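Local coordinates for uncharacterized protein (Legionella longbeachae NSW150, PDB 4JZA) that probably removes the 3-phosphate from phosphatidylinositol 3-phosphate, as a bacterial phosphoinositide phosphatase that would act on lipids of the infected host cell, at residues N222-N227 / N257-H262; E265-L270 / K279-F284. One frame throughout, in Å; residues are numbered along the deposited sequence.

Interaction 1: residues N222-N227 / N257-H262; sequences NNFLLN and NGLSVH
The ring of Phe224 meets Leu259 at one corner: its CE1 lies 4.1 Å from Leu259 CD1, and the other methyl, CD2, is equally near to that carbon. The leucine comes in obliquely. The second flat group is the amide of Asn227, one helical turn further on, whose ND2 approaches Leu259 CD2 at 3.8 Å. That is a van der Waals touch between an amide nitrogen and a methyl group. Phe224 and Asn227 both have CG anti to the backbone N (chi1 175° and -175°), which sends ring and amide out from the same flank of the helix toward the loop. Leu259 answers both with its forked end, CD1 against the ring and CD2 against ring and amide together; its CG stands anti to the carbonyl carbon (chi1 -70°), which carries the fork across to the helix. The contact is small, burying 96 Å² in all, and no hydrogen bond crosses it. Further along the loop side, the ring of His262 has the Ser260 hydroxyl over one face, offset toward the rim, while its two nitrogens are hydrogen-bonded to Asp220 and to the backbone N of Asp208; Tyr203 packs edge-to-face with it. Helix 214-234, which carries Phe224, thus lies against the short link between helices 254-257 and 261-270, within the insertion domain of the phosphatase. Phe224 also reaches Gln263 and Met267 of helix 261-270 and Leu281 of helix 274-288.

Interaction 2: residues E265-L270 / K279-F284; sequences EMMRIL and KKLTQF
Leu281 pushes its CD2 methyl between the side chains of helix 261-270, one of two knobs in this contact; Leu270, coming from the other helix, is the second. Met267 CE touches the Leu281 methyl at 3.8 Å and Leu270 CD1 also at 3.8 Å, while the selenium of Met266 stands further back at 4.4 Å (266 and 267 are both selenomethionines), so the methyl sits among three residues of the facing helix. The chain of Met267 is bent at chi2 and chi3; this folds its CE round to Leu281, which it crosses at about a right angle. Leu270 splits its two methyls: CD1 goes to Leu281, and CD2 rests on the aliphatic stem of Lys280, nearest to CD at 3.4 Å. The lysine is extended beyond CG and runs obliquely past the leucine. One turn along from Lys280, Phe284 fits beside Met266, whose chain is extended through chi1 (177°) and chi2 (-178°) and brings the selenium to 4.3 Å from Phe284 CD2. This Met-aromatic contact is oblique, 5.3 Å from SE to the ring centroid. The short helical segments run at 137° to each other, 12.0 Å apart at their axes. Tyr199 and Tyr203 of helix 198-206 pack on Leu270 and Met266, and Leu225 and Trp228 of helix 214-234 on Leu281. No hydrogen bond or salt bridge joins the two segments; Arg268 grips Glu265 side-on within its own helix. What holds the pair is therefore shape and apolar burial, with Lys280 contributing its methylenes.

Interactions 1 and 2 have centres about 11 Å apart and belong to one helical core in the insertion domain, well away from the chain's centre. They come in series along the chain: interaction 1 closes before 265-270 opens interaction 2. The lead-in to helix 261-270, at Leu259, serves interaction 1, and the body of that helix, at Met266, Met267 and Leu270, serves interaction 2. They also touch directly, Phe224 CZ lying 3.5 Å from Met267 CE and Leu225 CD2 3.9 Å from Leu281 CB. Helix 214-234 is thereby packed against both later helices, 261-270 and 274-288, so the two contacts are neighbouring parts of one packed helical cluster, joined through Phe224 and Leu225.

Interaction 1: residues N222-N227 / N257-H262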
loop_
_atom_site.group_PDB
_atom_site.type_symbol
_atom_site.label_atom_id
_atom_site.label_comp_id
_atom_site.label_asym_id
_atom_site.label_seq_id
_atom_site.Cartn_x
_atom_site.Cartn_y
_atom_site.Cartn_z
ATOM N N ASN A 222 13.921 -6.555 -39.374
ATOM C CA ASN A 222 13.814 -6.508 -40.831
ATOM C C ASN A 222 13.478 -7.895 -41.411
ATOM O O ASN A 222 12.652 -7.994 -42.316
ATOM C CB ASN A 222 15.086 -5.938 -41.464
ATOM C CG ASN A 222 15.302 -4.457 -41.134
ATOM O OD1 ASN A 222 14.361 -3.727 -40.833
ATOM N ND2 ASN A 222 16.545 -4.028 -41.156
ATOM N N ASN A 223 14.090 -8.963 -40.885
ATOM C CA ASN A 223 13.763 -10.342 -41.314
ATOM C C ASN A 223 12.320 -10.697 -41.055
ATOM O O ASN A 223 11.740 -11.551 -41.747
ATOM C CB ASN A 223 14.645 -11.390 -40.609
ATOM C CG ASN A 223 16.061 -11.362 -41.110
ATOM O OD1 ASN A 223 16.357 -10.678 -42.077
ATOM N ND2 ASN A 223 16.943 -12.091 -40.454
ATOM N N PHE A 224 11.769 -10.095 -40.011
ATOM C CA PHE A 224 10.367 -10.253 -39.717
ATOM C C PHE A 224 9.500 -9.540 -40.752
ATOM O O PHE A 224 8.475 -10.066 -41.174
ATOM C CB PHE A 224 10.025 -9.730 -38.316
ATOM C CG PHE A 224 8.564 -9.770 -38.042
ATOM C CD1 PHE A 224 7.913 -11.000 -37.929
ATOM C CD2 PHE A 224 7.828 -8.618 -38.026
ATOM C CE1 PHE A 224 6.559 -11.064 -37.745
ATOM C CE2 PHE A 224 6.474 -8.675 -37.855
ATOM C CZ PHE A 224 5.841 -9.900 -37.714
ATOM N N LEU A 225 9.902 -8.343 -41.147
ATOM C CA LEU A 225 9.105 -7.568 -42.090
ATOM C C LEU A 225 9.005 -8.210 -43.471
ATOM O O LEU A 225 7.949 -8.171 -44.103
ATOM C CB LEU A 225 9.678 -6.181 -42.227
ATOM C CG LEU A 225 9.454 -5.306 -41.010
ATOM C CD1 LEU A 225 9.952 -3.918 -41.330
ATOM C CD2 LEU A 225 7.998 -5.251 -40.604
ATOM N N LEU A 226 10.097 -8.825 -43.920
ATOM C CA LEU A 226 10.106 -9.550 -45.186
ATOM C C LEU A 226 9.191 -10.757 -45.022
ATOM O O LEU A 226 8.160 -10.844 -45.687
ATOM C CB LEU A 226 11.546 -9.927 -45.605
ATOM C CG LEU A 226 12.426 -8.673 -45.853
ATOM C CD1 LEU A 226 13.918 -8.996 -45.854
ATOM C CD2 LEU A 226 12.031 -7.914 -47.121
ATOM N N ASN A 227 9.523 -11.648 -44.094
ATOM C CA ASN A 227 8.631 -12.767 -43.726
ATOM C C ASN A 227 7.134 -12.392 -43.531
ATOM O O ASN A 227 6.258 -13.244 -43.674
ATOM C CB ASN A 227 9.161 -13.449 -42.454
ATOM C CG ASN A 227 8.375 -14.689 -42.082
ATOM O OD1 ASN A 227 7.979 -15.463 -42.948
ATOM N ND2 ASN A 227 8.143 -14.882 -40.792
ATOM N N ASN A 257 2.816 -19.731 -35.201
ATOM C CA ASN A 257 3.383 -20.658 -34.231
ATOM C C ASN A 257 4.902 -20.718 -34.289
ATOM O O ASN A 257 5.575 -20.824 -33.269
ATOM C CB ASN A 257 2.805 -22.057 -34.434
ATOM C CG ASN A 257 1.308 -22.101 -34.230
ATOM O OD1 ASN A 257 0.772 -21.409 -33.373
ATOM N ND2 ASN A 257 0.626 -22.916 -35.021
ATOM N N GLY A 258 5.421 -20.672 -35.505
ATOM C CA GLY A 258 6.871 -20.763 -35.790
ATOM C C GLY A 258 7.665 -19.450 -35.739
ATOM O O GLY A 258 8.883 -19.447 -35.983
ATOM N N LEU A 259 6.970 -18.343 -35.432
ATOM C CA LEU A 259 7.601 -17.061 -35.083
ATOM C C LEU A 259 8.311 -17.169 -33.766
ATOM O O LEU A 259 7.794 -17.788 -32.840
ATOM C CB LEU A 259 6.566 -15.961 -34.908
ATOM C CG LEU A 259 5.857 -15.475 -36.155
ATOM C CD1 LEU A 259 4.985 -14.280 -35.810
ATOM C CD2 LEU A 259 6.869 -15.142 -37.235
ATOM N N SER A 260 9.482 -16.551 -33.657
ATOM C CA SER A 260 10.208 -16.597 -32.404
ATOM C C SER A 260 9.354 -15.966 -31.284
ATOM O O SER A 260 8.386 -15.228 -31.543
ATOM C CB SER A 260 11.559 -15.899 -32.523
ATOM O OG SER A 260 11.383 -14.511 -32.734
ATOM N N VAL A 261 9.718 -16.279 -30.048
ATOM C CA VAL A 261 8.915 -15.904 -28.912
ATOM C C VAL A 261 8.473 -14.438 -29.046
ATOM O O VAL A 261 7.290 -14.119 -29.041
ATOM C CB VAL A 261 9.700 -16.112 -27.596
ATOM C CG1 VAL A 261 8.801 -15.835 -26.402
ATOM C CG2 VAL A 261 10.277 -17.531 -27.502
ATOM N N HIS A 262 9.445 -13.552 -29.185
ATOM C CA HIS A 262 9.201 -12.098 -29.233
ATOM C C HIS A 262 8.370 -11.599 -30.428
ATOM O O HIS A 262 7.522 -10.723 -30.277
ATOM C CB HIS A 262 10.532 -11.305 -29.145
ATOM C CG HIS A 262 11.559 -11.690 -30.175
ATOM N ND1 HIS A 262 12.453 -12.716 -29.983
ATOM C CD2 HIS A 262 11.838 -11.184 -31.396
ATOM C CE1 HIS A 262 13.227 -12.837 -31.044
ATOM N NE2 HIS A 262 12.874 -11.919 -31.916
#

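Interaction 2: residues E265-L270 / K279-F284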
loop_
_atom_site.group_PDB
_atom_site.type_symbol
_atom_site.label_atom_id
_atom_site.label_comp_id
_atom_site.label_asym_id
_atom_site.label_seq_id
_atom_site.Cartn_x
_atom_site.Cartn_y
_atom_site.Cartn_z
ATOM N N GLU A 265 4.775 -12.599 -29.477
ATOM C CA GLU A 265 4.058 -11.810 -28.486
ATOM C C GLU A 265 3.741 -10.408 -29.021
ATOM O O GLU A 265 2.734 -9.829 -28.669
ATOM C CB GLU A 265 4.843 -11.770 -27.147
ATOM C CG GLU A 265 4.936 -13.123 -26.426
ATOM C CD GLU A 265 3.593 -13.865 -26.345
ATOM O OE1 GLU A 265 2.576 -13.266 -25.934
ATOM O OE2 GLU A 265 3.543 -15.057 -26.714
HETATM N N MSE A 266 4.618 -9.877 -29.864
HETATM C CA MSE A 266 4.378 -8.613 -30.498
HETATM C C MSE A 266 3.185 -8.727 -31.391
HETATM O O MSE A 266 2.355 -7.847 -31.392
HETATM C CB MSE A 266 5.569 -8.208 -31.327
HETATM C CG MSE A 266 5.291 -6.885 -32.059
HETATM SE SE MSE A 266 6.737 -6.253 -33.242
HETATM C CE MSE A 266 7.786 -7.934 -33.370
HETATM N N MSE A 267 3.071 -9.799 -32.167
HETATM C CA MSE A 267 1.900 -9.958 -33.041
HETATM C C MSE A 267 0.650 -10.056 -32.215
HETATM O O MSE A 267 -0.327 -9.360 -32.488
HETATM C CB MSE A 267 1.956 -11.170 -33.981
HETATM C CG MSE A 267 2.582 -10.880 -35.362
HETATM SE SE MSE A 267 1.938 -9.249 -36.352
HETATM C CE MSE A 267 3.487 -8.205 -35.763
ATOM N N ARG A 268 0.674 -10.908 -31.191
ATOM C CA ARG A 268 -0.492 -11.111 -30.321
ATOM C C ARG A 268 -1.152 -9.793 -29.938
ATOM O O ARG A 268 -2.368 -9.691 -29.879
ATOM C CB ARG A 268 -0.110 -11.890 -29.064
ATOM C CG ARG A 268 -1.292 -12.263 -28.172
ATOM C CD ARG A 268 -0.837 -12.923 -26.886
ATOM N NE ARG A 268 0.190 -13.926 -27.145
ATOM C CZ ARG A 268 -0.038 -15.140 -27.656
ATOM N NH1 ARG A 268 -1.267 -15.524 -27.975
ATOM N NH2 ARG A 268 0.979 -15.984 -27.846
ATOM N N ILE A 269 -0.351 -8.775 -29.708
ATOM C CA ILE A 269 -0.893 -7.481 -29.354
ATOM C C ILE A 269 -1.404 -6.681 -30.541
ATOM O O ILE A 269 -2.391 -5.948 -30.424
ATOM C CB ILE A 269 0.161 -6.660 -28.621
ATOM C CG1 ILE A 269 0.418 -7.310 -27.257
ATOM C CG2 ILE A 269 -0.298 -5.226 -28.478
ATOM C CD1 ILE A 269 1.873 -7.357 -26.853
ATOM N N LEU A 270 -0.731 -6.806 -31.679
ATOM C CA LEU A 270 -1.077 -5.999 -32.856
ATOM C C LEU A 270 -2.339 -6.553 -33.519
ATOM O O LEU A 270 -3.123 -5.798 -34.073
ATOM C CB LEU A 270 0.101 -5.938 -33.847
ATOM C CG LEU A 270 1.321 -5.081 -33.451
ATOM C CD1 LEU A 270 2.432 -5.159 -34.484
ATOM C CD2 LEU A 270 0.930 -3.637 -33.248
ATOM N N LYS A 279 0.995 -0.164 -40.090
ATOM C CA LYS A 279 1.509 1.170 -39.793
ATOM C C LYS A 279 2.488 1.099 -38.641
ATOM O O LYS A 279 3.581 1.655 -38.684
ATOM C CB LYS A 279 0.359 2.092 -39.415
ATOM C CG LYS A 279 0.792 3.506 -39.111
ATOM C CD LYS A 279 -0.365 4.318 -38.559
ATOM C CE LYS A 279 -0.085 5.803 -38.725
ATOM N NZ LYS A 279 -0.862 6.629 -37.759
ATOM N N LYS A 280 2.070 0.379 -37.605
ATOM C CA LYS A 280 2.859 0.240 -36.388
ATOM C C LYS A 280 4.171 -0.474 -36.660
ATOM O O LYS A 280 5.198 -0.136 -36.091
ATOM C CB LYS A 280 2.052 -0.500 -35.318
ATOM C CG LYS A 280 1.140 0.433 -34.547
ATOM C CD LYS A 280 0.128 -0.325 -33.712
ATOM C CE LYS A 280 -0.674 0.651 -32.876
ATOM N NZ LYS A 280 -1.755 -0.072 -32.157
ATOM N N LEU A 281 4.125 -1.479 -37.520
ATOM C CA LEU A 281 5.336 -2.153 -37.934
ATOM C C LEU A 281 6.359 -1.171 -38.518
ATOM O O LEU A 281 7.507 -1.174 -38.078
ATOM C CB LEU A 281 5.021 -3.294 -38.924
ATOM C CG LEU A 281 4.287 -4.484 -38.322
ATOM C CD1 LEU A 281 4.024 -5.521 -39.407
ATOM C CD2 LEU A 281 5.096 -5.104 -37.188
ATOM N N THR A 282 5.970 -0.345 -39.497
ATOM C CA THR A 282 6.975 0.507 -40.164
ATOM C C THR A 282 7.390 1.658 -39.231
ATOM O O THR A 282 8.446 2.250 -39.374
ATOM C CB THR A 282 6.585 0.966 -41.615
ATOM O OG1 THR A 282 5.317 1.629 -41.598
ATOM C CG2 THR A 282 6.602 -0.269 -42.661
ATOM N N GLN A 283 6.569 1.903 -38.231
ATOM C CA GLN A 283 6.890 2.842 -37.163
ATOM C C GLN A 283 7.885 2.301 -36.114
ATOM O O GLN A 283 8.609 3.076 -35.490
ATOM C CB GLN A 283 5.578 3.182 -36.501
ATOM C CG GLN A 283 5.628 4.120 -35.321
ATOM C CD GLN A 283 4.277 4.133 -34.648
ATOM O OE1 GLN A 283 4.103 3.547 -33.567
ATOM N NE2 GLN A 283 3.275 4.698 -35.346
ATOM N N PHE A 284 7.920 0.979 -35.923
ATOM C CA PHE A 284 8.919 0.328 -35.059
ATOM C C PHE A 284 10.287 0.242 -35.762
ATOM O O PHE A 284 11.309 0.566 -35.148
ATOM C CB PHE A 284 8.433 -1.065 -34.579
ATOM C CG PHE A 284 9.255 -1.659 -33.446
ATOM C CD1 PHE A 284 9.732 -0.865 -32.394
ATOM C CD2 PHE A 284 9.520 -3.017 -33.412
ATOM C CE1 PHE A 284 10.478 -1.400 -31.358
ATOM C CE2 PHE A 284 10.263 -3.563 -32.367
ATOM C CZ PHE A 284 10.747 -2.753 -31.341
#